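Local coordinates for peptidoglycan-recognition protein (Apis mellifera, PDB 5XZ3), which probably recognises bacterial peptidoglycan as an innate immune receptor of the honeybee, through a domain of the N-acetylmuramoyl-L-alanine amidase family, at residues E158-I163 and P167-T172; I11-N14 and V19-K22; S41-S46 and Q112-S117; G92-G97 and S102-F107; D48-N53 and G77-I82. One frame throughout, in Å; residues are numbered along the deposited sequence.

Interaction 1. Residues E158-I163 and P167-T172; sequences ELYKQI and PEWVST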
# COMPACT_ATOMS: atom_id res chain seq x y z
N GLU A 158 10.36 6.36 -11.45
CA GLU A 158 9.45 7.43 -11.86
C GLU A 158 8.48 7.75 -10.73
O GLU A 158 8.32 8.92 -10.35
CB GLU A 158 8.74 7.12 -13.19
CG GLU A 158 9.66 7.17 -14.42
CD GLU A 158 10.44 8.49 -14.50
OE1 GLU A 158 11.69 8.42 -14.56
OE2 GLU A 158 9.81 9.60 -14.44
N LEU A 159 7.87 6.70 -10.16
CA LEU A 159 6.97 6.87 -9.01
C LEU A 159 7.68 7.40 -7.77
O LEU A 159 7.13 8.21 -7.02
CB LEU A 159 6.24 5.55 -8.67
CG LEU A 159 5.46 5.47 -7.35
CD1 LEU A 159 4.43 6.61 -7.24
CD2 LEU A 159 4.78 4.12 -7.23
N TYR A 160 8.89 6.91 -7.54
CA TYR A 160 9.73 7.44 -6.46
C TYR A 160 9.90 8.95 -6.49
O TYR A 160 9.72 9.62 -5.46
CB TYR A 160 11.07 6.73 -6.42
CG TYR A 160 11.90 7.09 -5.23
CD1 TYR A 160 11.55 6.63 -3.95
CD2 TYR A 160 13.04 7.90 -5.36
CE1 TYR A 160 12.30 6.98 -2.84
CE2 TYR A 160 13.81 8.25 -4.24
CZ TYR A 160 13.43 7.77 -2.99
OH TYR A 160 14.18 8.07 -1.89
N LYS A 161 10.26 9.49 -7.65
CA LYS A 161 10.39 10.94 -7.78
C LYS A 161 9.07 11.66 -7.49
O LYS A 161 9.08 12.75 -6.95
CB LYS A 161 10.90 11.32 -9.19
CG LYS A 161 12.39 11.04 -9.37
CD LYS A 161 12.84 11.25 -10.81
CE LYS A 161 12.20 10.27 -11.78
NZ LYS A 161 12.63 10.63 -13.17
N GLN A 162 7.95 11.01 -7.79
CA GLN A 162 6.63 11.59 -7.51
C GLN A 162 6.34 11.66 -6.03
O GLN A 162 5.80 12.67 -5.57
CB GLN A 162 5.53 10.79 -8.20
CG GLN A 162 5.55 10.96 -9.69
CD GLN A 162 4.43 10.20 -10.35
OE1 GLN A 162 3.44 10.78 -10.77
NE2 GLN A 162 4.57 8.91 -10.42
N ILE A 163 6.69 10.60 -5.29
CA ILE A 163 6.39 10.58 -3.84
C ILE A 163 7.33 11.55 -3.11
O ILE A 163 6.99 12.07 -2.05
CB ILE A 163 6.40 9.16 -3.19
CG1 ILE A 163 7.84 8.61 -3.10
CG2 ILE A 163 5.42 8.23 -3.93
CD1 ILE A 163 8.03 7.39 -2.24
N PRO A 167 5.08 16.11 1.35
CA PRO A 167 5.72 16.67 2.54
C PRO A 167 6.08 15.62 3.60
O PRO A 167 6.97 15.87 4.42
CB PRO A 167 4.67 17.64 3.09
CG PRO A 167 3.79 17.96 1.92
CD PRO A 167 3.73 16.69 1.13
N GLU A 168 5.40 14.47 3.59
CA GLU A 168 5.64 13.40 4.57
C GLU A 168 6.82 12.51 4.15
O GLU A 168 7.31 11.72 4.96
CB GLU A 168 4.37 12.54 4.82
CG GLU A 168 3.13 13.27 5.35
CD GLU A 168 2.31 13.98 4.27
OE1 GLU A 168 2.70 13.95 3.09
OE2 GLU A 168 1.27 14.59 4.61
N TRP A 169 7.27 12.64 2.90
CA TRP A 169 8.44 11.87 2.43
C TRP A 169 9.71 12.32 3.17
O TRP A 169 9.90 13.52 3.37
CB TRP A 169 8.61 11.97 0.91
CG TRP A 169 9.86 11.26 0.45
CD1 TRP A 169 10.02 9.92 0.30
CD2 TRP A 169 11.13 11.86 0.16
NE1 TRP A 169 11.32 9.64 -0.08
CE2 TRP A 169 12.02 10.81 -0.17
CE3 TRP A 169 11.61 13.18 0.15
CZ2 TRP A 169 13.35 11.03 -0.54
CZ3 TRP A 169 12.95 13.41 -0.21
CH2 TRP A 169 13.80 12.33 -0.54
N VAL A 170 10.53 11.36 3.59
CA VAL A 170 11.80 11.63 4.25
C VAL A 170 12.95 11.03 3.45
O VAL A 170 12.87 9.89 2.97
CB VAL A 170 11.86 11.14 5.73
CG1 VAL A 170 10.86 11.89 6.63
CG2 VAL A 170 11.66 9.64 5.85
N SER A 171 14.03 11.81 3.31
CA SER A 171 15.23 11.38 2.56
C SER A 171 15.99 10.28 3.29
O SER A 171 16.73 9.49 2.68
CB SER A 171 16.14 12.56 2.25
OG SER A 171 16.66 13.14 3.43
N THR A 172 15.79 10.21 4.60
CA THR A 172 16.38 9.15 5.42
C THR A 172 15.40 8.56 6.45
O THR A 172 14.77 9.30 7.22
CB THR A 172 17.76 9.56 6.03
OG1 THR A 172 17.85 9.10 7.39
CG2 THR A 172 18.02 11.06 5.99
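W169 reaches from the C-terminal tail to the last turn of helix 157-163, where Y160 and I163 receive it, and the contact is mostly aromatic and apolar. The rings of Y160 and W169 meet obliquely, with planes at 85° and centroids 5.6 Å apart (phenol to five-membered ring). The phenol oxygen arrives at the rim of the indole: Y160 OH lies 3.4 Å from W169 CZ2, near the indole plane. Y160 gets there because CG is anti to the backbone N (chi1 -172°), which carries the ring along the helix side to the tail. The aliphatic part is smaller, with I163 CD1 touching W169 CD1 at 4.1 Å. Backbone also takes part, since I163 O sits 3.4 Å from W169 CB.

Polar groups bond elsewhere. W169 NE1 donates to Q148 OE1, and Y160 makes a cation-pi contact with K147.

Backbone hydrogen bonds between V143 and both E168 and V170 lay the tail beside the outermost strand 141-145. The arrangement is that of a C-terminal tail in an amidase-type domain: it follows the last helix, runs along edge strand 141-145 of the mixed sheet, and folds W169 back onto the helix.

Interaction 2. Residues I11-N14 and V19-K22; sequences IKRN and VQAK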
# COMPACT_ATOMS: atom_id res chain seq x y z
N ILE A 11 -11.91 0.14 -0.61
CA ILE A 11 -12.60 -1.10 -0.97
C ILE A 11 -12.12 -2.17 0.02
O ILE A 11 -10.95 -2.55 0.00
CB ILE A 11 -12.29 -1.52 -2.43
CG1 ILE A 11 -12.62 -0.40 -3.45
CG2 ILE A 11 -12.95 -2.85 -2.77
CD1 ILE A 11 -14.04 0.13 -3.42
N LYS A 12 -13.02 -2.64 0.88
CA LYS A 12 -12.65 -3.60 1.94
C LYS A 12 -12.32 -4.98 1.38
O LYS A 12 -12.77 -5.34 0.29
CB LYS A 12 -13.73 -3.69 3.02
CG LYS A 12 -13.92 -2.40 3.82
CD LYS A 12 -15.17 -2.45 4.68
CE LYS A 12 -14.89 -3.05 6.05
NZ LYS A 12 -14.33 -2.07 7.03
N ARG A 13 -11.54 -5.74 2.13
CA ARG A 13 -11.10 -7.07 1.74
C ARG A 13 -12.24 -7.97 1.21
O ARG A 13 -12.10 -8.55 0.13
CB ARG A 13 -10.39 -7.75 2.92
CG ARG A 13 -9.61 -8.99 2.51
CD ARG A 13 -9.63 -10.05 3.60
NE ARG A 13 -8.85 -11.24 3.21
CZ ARG A 13 -7.52 -11.30 3.22
NH1 ARG A 13 -6.92 -12.43 2.84
NH2 ARG A 13 -6.79 -10.24 3.59
N ASN A 14 -13.36 -8.04 1.93
CA ASN A 14 -14.50 -8.89 1.51
C ASN A 14 -15.19 -8.45 0.20
O ASN A 14 -16.01 -9.19 -0.35
CB ASN A 14 -15.54 -9.02 2.64
CG ASN A 14 -16.49 -7.82 2.71
OD1 ASN A 14 -16.06 -6.67 2.74
ND2 ASN A 14 -17.79 -8.11 2.73
N VAL A 19 -11.56 -15.16 0.84
CA VAL A 19 -10.50 -15.84 1.58
C VAL A 19 -9.90 -14.93 2.66
O VAL A 19 -9.25 -13.92 2.36
CB VAL A 19 -9.39 -16.39 0.64
CG1 VAL A 19 -8.36 -17.20 1.42
CG2 VAL A 19 -10.00 -17.24 -0.47
N GLN A 20 -10.10 -15.32 3.92
CA GLN A 20 -9.56 -14.62 5.08
C GLN A 20 -8.07 -14.91 5.21
O GLN A 20 -7.58 -15.89 4.66
CB GLN A 20 -10.29 -15.07 6.35
CG GLN A 20 -11.79 -14.83 6.36
CD GLN A 20 -12.16 -13.43 6.81
OE1 GLN A 20 -12.50 -12.57 5.98
NE2 GLN A 20 -12.07 -13.17 8.12
N ALA A 21 -7.35 -14.06 5.95
CA ALA A 21 -5.98 -14.36 6.37
C ALA A 21 -5.94 -15.71 7.11
O ALA A 21 -6.88 -16.04 7.84
CB ALA A 21 -5.46 -13.26 7.28
N LYS A 22 -4.85 -16.46 6.90
CA LYS A 22 -4.61 -17.71 7.64
C LYS A 22 -4.13 -17.45 9.07
O LYS A 22 -4.40 -18.24 9.97
CB LYS A 22 -3.62 -18.61 6.89
CG LYS A 22 -4.20 -19.26 5.64
CD LYS A 22 -3.20 -20.15 4.89
CE LYS A 22 -2.16 -19.32 4.15
NZ LYS A 22 -1.09 -20.10 3.45
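The chain around R13 and V19 runs extended through I11 and K12, bends near R13 into a short, weakly bonded helix, and is extended again from V19 to A21. V19 O is a bifurcated main-chain acceptor: it takes two hydrogen bonds, side-on, from the R13 guanidinium and so closes a small surface loop of the N-terminal region. R13 NE and R13 NH1 each stand 2.8 Å from V19 O, with N-H...O angles of about 145°. The oxygen lies within 1° of the guanidinium plane, so both N-H groups converge on it; the two donors approach from opposite faces of the carbonyl plane.

R13 has CG anti to its own N (chi1 -166°), and a further bend at chi2 turns the guanidinium to the V19 carbonyl. Another N-H group serves a second partner: R13 NH2 makes a salt bridge to D69. R58 and M62 of helix 47-64 pack on the same side chain. The grip is therefore part of a wider junction between the N-terminal loop and that helix. A leucine in place of R13 would probably leave V19 O without its two donors and D69 without its positive mate, allowing the loop to drift. One face of the guanidinium is covered near its rim by main chain, with A21 N 3.5 Å from R13 NH1.

Interaction 3. Residues S41-S46 and Q112-S117; sequences SLECNS and QNKSAS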
# COMPACT_ATOMS: atom_id res chain seq x y z
N SER A 41 3.16 -5.97 -11.25
CA SER A 41 2.15 -6.88 -11.75
C SER A 41 1.39 -6.14 -12.83
O SER A 41 1.62 -4.95 -13.05
CB SER A 41 1.24 -7.36 -10.60
OG SER A 41 0.40 -6.31 -10.12
N LEU A 42 0.50 -6.86 -13.52
CA LEU A 42 -0.32 -6.25 -14.55
C LEU A 42 -1.15 -5.11 -13.98
O LEU A 42 -1.76 -5.24 -12.93
CB LEU A 42 -1.22 -7.29 -15.24
CG LEU A 42 -0.71 -7.90 -16.55
CD1 LEU A 42 -1.58 -9.08 -16.96
CD2 LEU A 42 -0.65 -6.87 -17.68
N GLU A 43 -1.11 -3.98 -14.69
CA GLU A 43 -1.92 -2.82 -14.39
C GLU A 43 -3.41 -3.10 -14.54
O GLU A 43 -3.82 -4.00 -15.28
CB GLU A 43 -1.55 -1.68 -15.32
CG GLU A 43 -0.47 -0.76 -14.81
CD GLU A 43 -0.30 0.45 -15.70
OE1 GLU A 43 0.85 0.74 -16.06
OE2 GLU A 43 -1.30 1.11 -16.07
N CYS A 44 -4.21 -2.30 -13.84
CA CYS A 44 -5.66 -2.39 -13.94
C CYS A 44 -6.23 -0.99 -14.07
O CYS A 44 -5.69 -0.03 -13.49
CB CYS A 44 -6.25 -3.13 -12.74
SG CYS A 44 -5.88 -2.39 -11.12
N ASN A 45 -7.30 -0.85 -14.84
CA ASN A 45 -7.85 0.48 -15.10
C ASN A 45 -9.34 0.62 -14.73
O ASN A 45 -9.95 1.66 -14.99
CB ASN A 45 -7.57 0.87 -16.55
CG ASN A 45 -6.83 2.19 -16.67
OD1 ASN A 45 -7.34 3.15 -17.27
ND2 ASN A 45 -5.64 2.26 -16.09
N SER A 46 -9.90 -0.42 -14.12
CA SER A 46 -11.30 -0.44 -13.69
C SER A 46 -11.44 -1.27 -12.42
O SER A 46 -10.58 -2.12 -12.13
CB SER A 46 -12.22 -0.97 -14.80
OG SER A 46 -12.15 -2.38 -14.90
N GLN A 112 8.86 1.92 -12.82
CA GLN A 112 10.28 2.20 -13.06
C GLN A 112 10.50 3.20 -14.17
O GLN A 112 11.32 4.13 -14.04
CB GLN A 112 11.06 0.90 -13.36
CG GLN A 112 12.54 1.08 -13.71
CD GLN A 112 13.41 1.73 -12.62
OE1 GLN A 112 14.51 2.19 -12.90
NE2 GLN A 112 12.92 1.76 -11.39
N ASN A 113 9.75 3.03 -15.26
CA ASN A 113 9.93 3.83 -16.48
C ASN A 113 8.72 4.68 -16.88
O ASN A 113 8.71 5.27 -17.98
CB ASN A 113 10.35 2.92 -17.64
CG ASN A 113 11.69 2.26 -17.40
OD1 ASN A 113 12.68 2.91 -17.07
ND2 ASN A 113 11.72 0.94 -17.56
N LYS A 114 7.71 4.73 -16.01
CA LYS A 114 6.57 5.61 -16.23
C LYS A 114 5.96 6.06 -14.92
O LYS A 114 5.99 5.34 -13.93
CB LYS A 114 5.51 4.98 -17.14
CG LYS A 114 4.82 3.77 -16.57
CD LYS A 114 3.62 3.40 -17.42
CE LYS A 114 3.35 1.93 -17.21
NZ LYS A 114 3.13 1.72 -15.75
N SER A 115 5.44 7.28 -14.94
CA SER A 115 4.79 7.90 -13.78
C SER A 115 3.48 7.21 -13.49
O SER A 115 2.86 6.62 -14.39
CB SER A 115 4.51 9.37 -14.07
OG SER A 115 5.69 10.11 -14.11
N ALA A 116 3.07 7.26 -12.22
CA ALA A 116 1.71 6.89 -11.84
C ALA A 116 0.84 8.07 -12.19
O ALA A 116 1.32 9.20 -12.18
CB ALA A 116 1.62 6.60 -10.34
N SER A 117 -0.42 7.80 -12.53
CA SER A 117 -1.39 8.86 -12.82
C SER A 117 -1.66 9.71 -11.59
O SER A 117 -1.43 9.27 -10.45
CB SER A 117 -2.71 8.24 -13.30
OG SER A 117 -3.38 7.63 -12.21
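The disulfide-bearing loop 41-46, which leads from strand 31-38 into helix 47-64, is joined to the loop before helix 118-133 by one salt bridge on the surface. It runs between E43 and K114. The loops themselves stay apart: their nearest CA atoms, of E43 and A116, are 10.7 Å from each other, and only 70 Å² is buried in total.

Both side chains span the gap by reaching from opposite directions. E43 is extended beyond CG (chi2 -172°), while K114 is bent at its last torsion (chi4 58°), which turns the ammonium to the carboxylate. K114 NZ lies 2.5 Å from E43 OE1, too close for the exact length or the direction of approach to be trusted. The ammonium has a second acceptor in N110 O, and K114 also makes a cation-pi contact with F111; these help to fix the lysine on its own loop.

On the other loop, the C44-C50 disulfide ties the residue after E43 to helix 47-64. S46 and S117 occupy the N-cap positions of the two following helices. The arrangement is thus a solvent-side salt bridge linking the loops that enter two helices of the amidase-type fold.

Interaction 4. Residues G92-G97 and S102-F107; sequences GAHTYG and SISIAF. With SO4 (sulfate ion), chain E.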
# COMPACT_ATOMS: atom_id res chain seq x y z
N GLY A 92 2.01 -7.05 7.74
CA GLY A 92 2.15 -7.50 6.36
C GLY A 92 3.42 -8.28 6.09
O GLY A 92 4.10 -8.72 7.03
N ALA A 93 3.72 -8.48 4.81
CA ALA A 93 4.94 -9.18 4.35
C ALA A 93 5.36 -8.49 3.07
O ALA A 93 5.06 -8.95 1.96
CB ALA A 93 4.66 -10.66 4.12
N HIS A 94 5.99 -7.34 3.23
CA HIS A 94 6.31 -6.47 2.12
C HIS A 94 7.73 -5.89 2.20
O HIS A 94 8.33 -5.64 1.16
CB HIS A 94 5.29 -5.32 2.03
CG HIS A 94 5.02 -4.65 3.34
ND1 HIS A 94 5.84 -3.66 3.85
CD2 HIS A 94 4.04 -4.84 4.26
CE1 HIS A 94 5.37 -3.27 5.02
NE2 HIS A 94 4.27 -3.96 5.28
N THR A 95 8.24 -5.64 3.40
CA THR A 95 9.53 -4.92 3.56
C THR A 95 10.39 -5.52 4.69
O THR A 95 10.10 -5.31 5.87
CB THR A 95 9.27 -3.40 3.82
OG1 THR A 95 8.30 -2.92 2.88
CG2 THR A 95 10.56 -2.58 3.66
N TYR A 96 11.45 -6.26 4.34
CA TYR A 96 12.35 -6.86 5.35
C TYR A 96 12.80 -5.84 6.40
O TYR A 96 13.28 -4.75 6.05
CB TYR A 96 13.60 -7.50 4.73
CG TYR A 96 13.33 -8.51 3.66
CD1 TYR A 96 12.58 -9.66 3.93
CD2 TYR A 96 13.84 -8.34 2.36
CE1 TYR A 96 12.32 -10.59 2.94
CE2 TYR A 96 13.60 -9.27 1.36
CZ TYR A 96 12.83 -10.39 1.66
OH TYR A 96 12.56 -11.33 0.70
N GLY A 97 12.59 -6.21 7.66
CA GLY A 97 12.99 -5.38 8.80
C GLY A 97 11.96 -4.32 9.18
O GLY A 97 12.13 -3.65 10.20
N SER A 102 5.35 -0.63 10.05
CA SER A 102 4.92 0.11 8.85
C SER A 102 3.66 -0.49 8.28
O SER A 102 3.31 -1.63 8.57
CB SER A 102 6.03 0.09 7.77
OG SER A 102 6.24 -1.24 7.29
N ILE A 103 2.98 0.29 7.46
CA ILE A 103 2.07 -0.27 6.47
C ILE A 103 2.75 -0.08 5.11
O ILE A 103 3.65 0.77 4.98
CB ILE A 103 0.68 0.40 6.50
CG1 ILE A 103 0.79 1.91 6.38
CG2 ILE A 103 -0.12 -0.00 7.77
CD1 ILE A 103 -0.28 2.50 5.50
N SER A 104 2.34 -0.86 4.13
CA SER A 104 2.78 -0.63 2.77
C SER A 104 1.63 -0.15 1.89
O SER A 104 0.47 -0.54 2.10
CB SER A 104 3.45 -1.86 2.18
OG SER A 104 2.59 -3.00 2.23
N ILE A 105 1.96 0.71 0.93
CA ILE A 105 0.98 1.15 -0.06
C ILE A 105 1.58 0.72 -1.41
O ILE A 105 2.65 1.21 -1.80
CB ILE A 105 0.72 2.66 -0.02
CG1 ILE A 105 0.18 3.09 1.37
CG2 ILE A 105 -0.23 3.07 -1.15
CD1 ILE A 105 -0.03 4.59 1.59
N ALA A 106 0.91 -0.21 -2.07
CA ALA A 106 1.45 -0.78 -3.29
C ALA A 106 0.65 -0.28 -4.48
O ALA A 106 -0.54 -0.56 -4.61
CB ALA A 106 1.47 -2.31 -3.25
N PHE A 107 1.33 0.45 -5.35
CA PHE A 107 0.76 0.91 -6.61
C PHE A 107 0.80 -0.26 -7.59
O PHE A 107 1.86 -0.84 -7.83
CB PHE A 107 1.61 2.06 -7.18
CG PHE A 107 1.40 3.39 -6.49
CD1 PHE A 107 1.83 3.61 -5.17
CD2 PHE A 107 0.81 4.45 -7.19
CE1 PHE A 107 1.65 4.85 -4.56
CE2 PHE A 107 0.62 5.69 -6.59
CZ PHE A 107 1.04 5.89 -5.27
S SO4 E . 10.22 -8.41 9.50
O1 SO4 E . 9.99 -6.95 9.53
O2 SO4 E . 11.35 -8.73 8.60
O3 SO4 E . 10.54 -8.85 10.88
O4 SO4 E . 9.02 -9.15 9.02
O HOH W 1 3.04 -4.38 7.86
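A water is gripped by three groups where H94 faces S102: G92 N donates to it at 2.9 Å, it donates to S102 O at 2.9 Å, and H94 NE2 bonds to it at the same length. One end of the imidazole is thereby linked to the main chain of both segments. The other end is held by T95, with H94 ND1 2.7 Å from T95 OG1. That bond is nearly straight (166°), and the oxygen lies at the ring edge in plane, so the two nitrogens together fix the ring's rotation. T95 OG1 is bonded in turn to H37 NE2.

S104 lies over one face of the ring. Its CB stands 3.4 Å from the H94 ring centroid, 13° off the normal, a CH-pi contact, and S104 OG is 3.1 Å from H94 CD2 toward the rim. S102 comes from the edge, with S102 OG 3.2 Å from H94 CE1; its polar bond goes to Y98 O. H94 holds CG between the backbone N and the carbonyl carbon (chi1 47°), which brings the ring across to the strand. A valine at H94 would probably leave the water and T95 OG1 short of a partner and uncover the S104 methylene.

Farther along, G97 N donates to O2 of a sulfate at 3.0 Å, an ion probably from the crystallisation liquor and also bonded by N99. The G-A-H-T loop packed on a central strand is a recurrent element of peptidoglycan-recognition proteins, and is consistent with the wall of their ligand groove.

Interaction 5. Residues D48-N53 and G77-I82; sequences DTCISN and GGDGNI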
# COMPACT_ATOMS: atom_id res chain seq x y z
N ASP A 48 -13.51 -3.69 -11.61
CA ASP A 48 -13.58 -5.11 -11.96
C ASP A 48 -12.23 -5.75 -12.26
O ASP A 48 -11.96 -6.86 -11.78
CB ASP A 48 -14.53 -5.32 -13.14
CG ASP A 48 -15.94 -5.55 -12.70
OD1 ASP A 48 -16.14 -6.10 -11.59
OD2 ASP A 48 -16.87 -5.20 -13.45
N THR A 49 -11.39 -5.07 -13.04
CA THR A 49 -10.07 -5.61 -13.38
C THR A 49 -9.10 -5.50 -12.20
O THR A 49 -8.24 -6.37 -12.02
CB THR A 49 -9.47 -4.95 -14.62
OG1 THR A 49 -9.45 -3.53 -14.43
CG2 THR A 49 -10.28 -5.29 -15.85
N CYS A 50 -9.25 -4.44 -11.39
CA CYS A 50 -8.43 -4.33 -10.18
C CYS A 50 -8.79 -5.41 -9.17
O CYS A 50 -7.89 -5.98 -8.55
CB CYS A 50 -8.49 -2.93 -9.56
SG CYS A 50 -7.72 -1.63 -10.55
N ILE A 51 -10.08 -5.74 -9.06
CA ILE A 51 -10.51 -6.80 -8.15
C ILE A 51 -9.86 -8.16 -8.51
O ILE A 51 -9.31 -8.86 -7.62
CB ILE A 51 -12.06 -6.87 -8.01
CG1 ILE A 51 -12.55 -5.72 -7.13
CG2 ILE A 51 -12.51 -8.23 -7.45
CD1 ILE A 51 -14.06 -5.50 -7.11
N SER A 52 -9.87 -8.47 -9.80
CA SER A 52 -9.29 -9.71 -10.34
C SER A 52 -7.79 -9.80 -10.12
O SER A 52 -7.26 -10.85 -9.75
CB SER A 52 -9.54 -9.80 -11.86
OG SER A 52 -10.93 -9.68 -12.11
N ASN A 53 -7.12 -8.68 -10.37
CA ASN A 53 -5.67 -8.59 -10.26
C ASN A 53 -5.23 -8.80 -8.82
O ASN A 53 -4.31 -9.58 -8.56
CB ASN A 53 -5.19 -7.24 -10.79
CG ASN A 53 -5.10 -7.22 -12.31
OD1 ASN A 53 -5.74 -8.02 -12.99
ND2 ASN A 53 -4.33 -6.29 -12.84
N GLY A 77 -5.15 0.97 -7.33
CA GLY A 77 -5.42 0.56 -8.72
C GLY A 77 -5.36 1.76 -9.65
O GLY A 77 -5.51 2.90 -9.21
N GLY A 78 -5.15 1.50 -10.94
CA GLY A 78 -5.17 2.57 -11.97
C GLY A 78 -6.54 3.18 -12.12
O GLY A 78 -6.69 4.23 -12.76
N ASP A 79 -7.55 2.55 -11.53
CA ASP A 79 -8.89 3.13 -11.42
C ASP A 79 -8.95 4.29 -10.42
O ASP A 79 -9.95 5.00 -10.35
CB ASP A 79 -9.92 2.05 -11.05
CG ASP A 79 -9.63 1.35 -9.71
OD1 ASP A 79 -8.54 1.50 -9.12
OD2 ASP A 79 -10.51 0.61 -9.24
N GLY A 80 -7.86 4.48 -9.66
CA GLY A 80 -7.79 5.50 -8.62
C GLY A 80 -8.45 5.06 -7.33
O GLY A 80 -8.69 5.89 -6.44
N ASN A 81 -8.74 3.77 -7.21
CA ASN A 81 -9.34 3.23 -5.98
C ASN A 81 -8.27 2.70 -5.02
O ASN A 81 -7.18 2.29 -5.45
CB ASN A 81 -10.36 2.13 -6.31
CG ASN A 81 -11.74 2.68 -6.71
OD1 ASN A 81 -12.30 3.53 -6.03
ND2 ASN A 81 -12.29 2.15 -7.79
N ILE A 82 -8.61 2.71 -3.74
CA ILE A 82 -7.77 2.12 -2.68
C ILE A 82 -8.40 0.78 -2.28
O ILE A 82 -9.58 0.73 -1.95
CB ILE A 82 -7.68 3.04 -1.44
CG1 ILE A 82 -7.11 4.41 -1.80
CG2 ILE A 82 -6.88 2.37 -0.32
CD1 ILE A 82 -7.67 5.52 -0.92
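The sulfur of C50 stands over one face of the D79 carboxylate. C50 SG is 3.5 Å from D79 OD1, 3.8 Å from D79 OD2 and 3.6 Å from D79 CG, and it lies well off the carboxylate plane. N81 approaches from the opposite face: N81 N donates to D79 OD1 at 3.0 Å, and N81 ND2 donates to D79 OD2 at 2.8 Å, each some 70° out of the carboxylate plane. The first of these bonds makes an Asx turn. The carboxylate is thus layered between sulfur and the N-H groups of N81, while D79 OD2 also bonds Y83 OH. D79 keeps CG between its N and carbonyl carbon (chi1 60°), which lifts the acid back over the turn toward C50.

Main chain completes the contact, with C50 SG 3.7 Å from G77 CA. A beta carbon on G77 would come within 2.5 Å of that sulfur, so the close approach depends on glycine here.

G77 to G80 forms a type I turn, closed by G80 N to G77 O at 2.9 Å. It connects the antiparallel strands 74-76 and 82-84 as a beta hairpin, whose tip rests against helix 47-64 beside the C44-C50 disulfide, with Y83 packing on C50 and I51.

In the fold
From the N terminus, interaction 2 comes first, closing a short loop around helix 13-16; I11 N probably bonds I82 O, joining it to the hairpin of interaction 5. Interaction 3 then opens at 41-46 and closes only at 112-117. Between those ends lie interaction 5, tying helix 47-64 to the 74-76/82-84 turn, and interaction 4, folding 92-97 onto central strand 102-107. These two follow in series, and none of the contacts cross. The C44-C50 disulfide couples 3 and 5 directly. Interaction 1 closes last, near the C terminus; its helix touches F107 through L159 and packs on 112-117, while interaction 2 lies on the opposite side of the chain's centre.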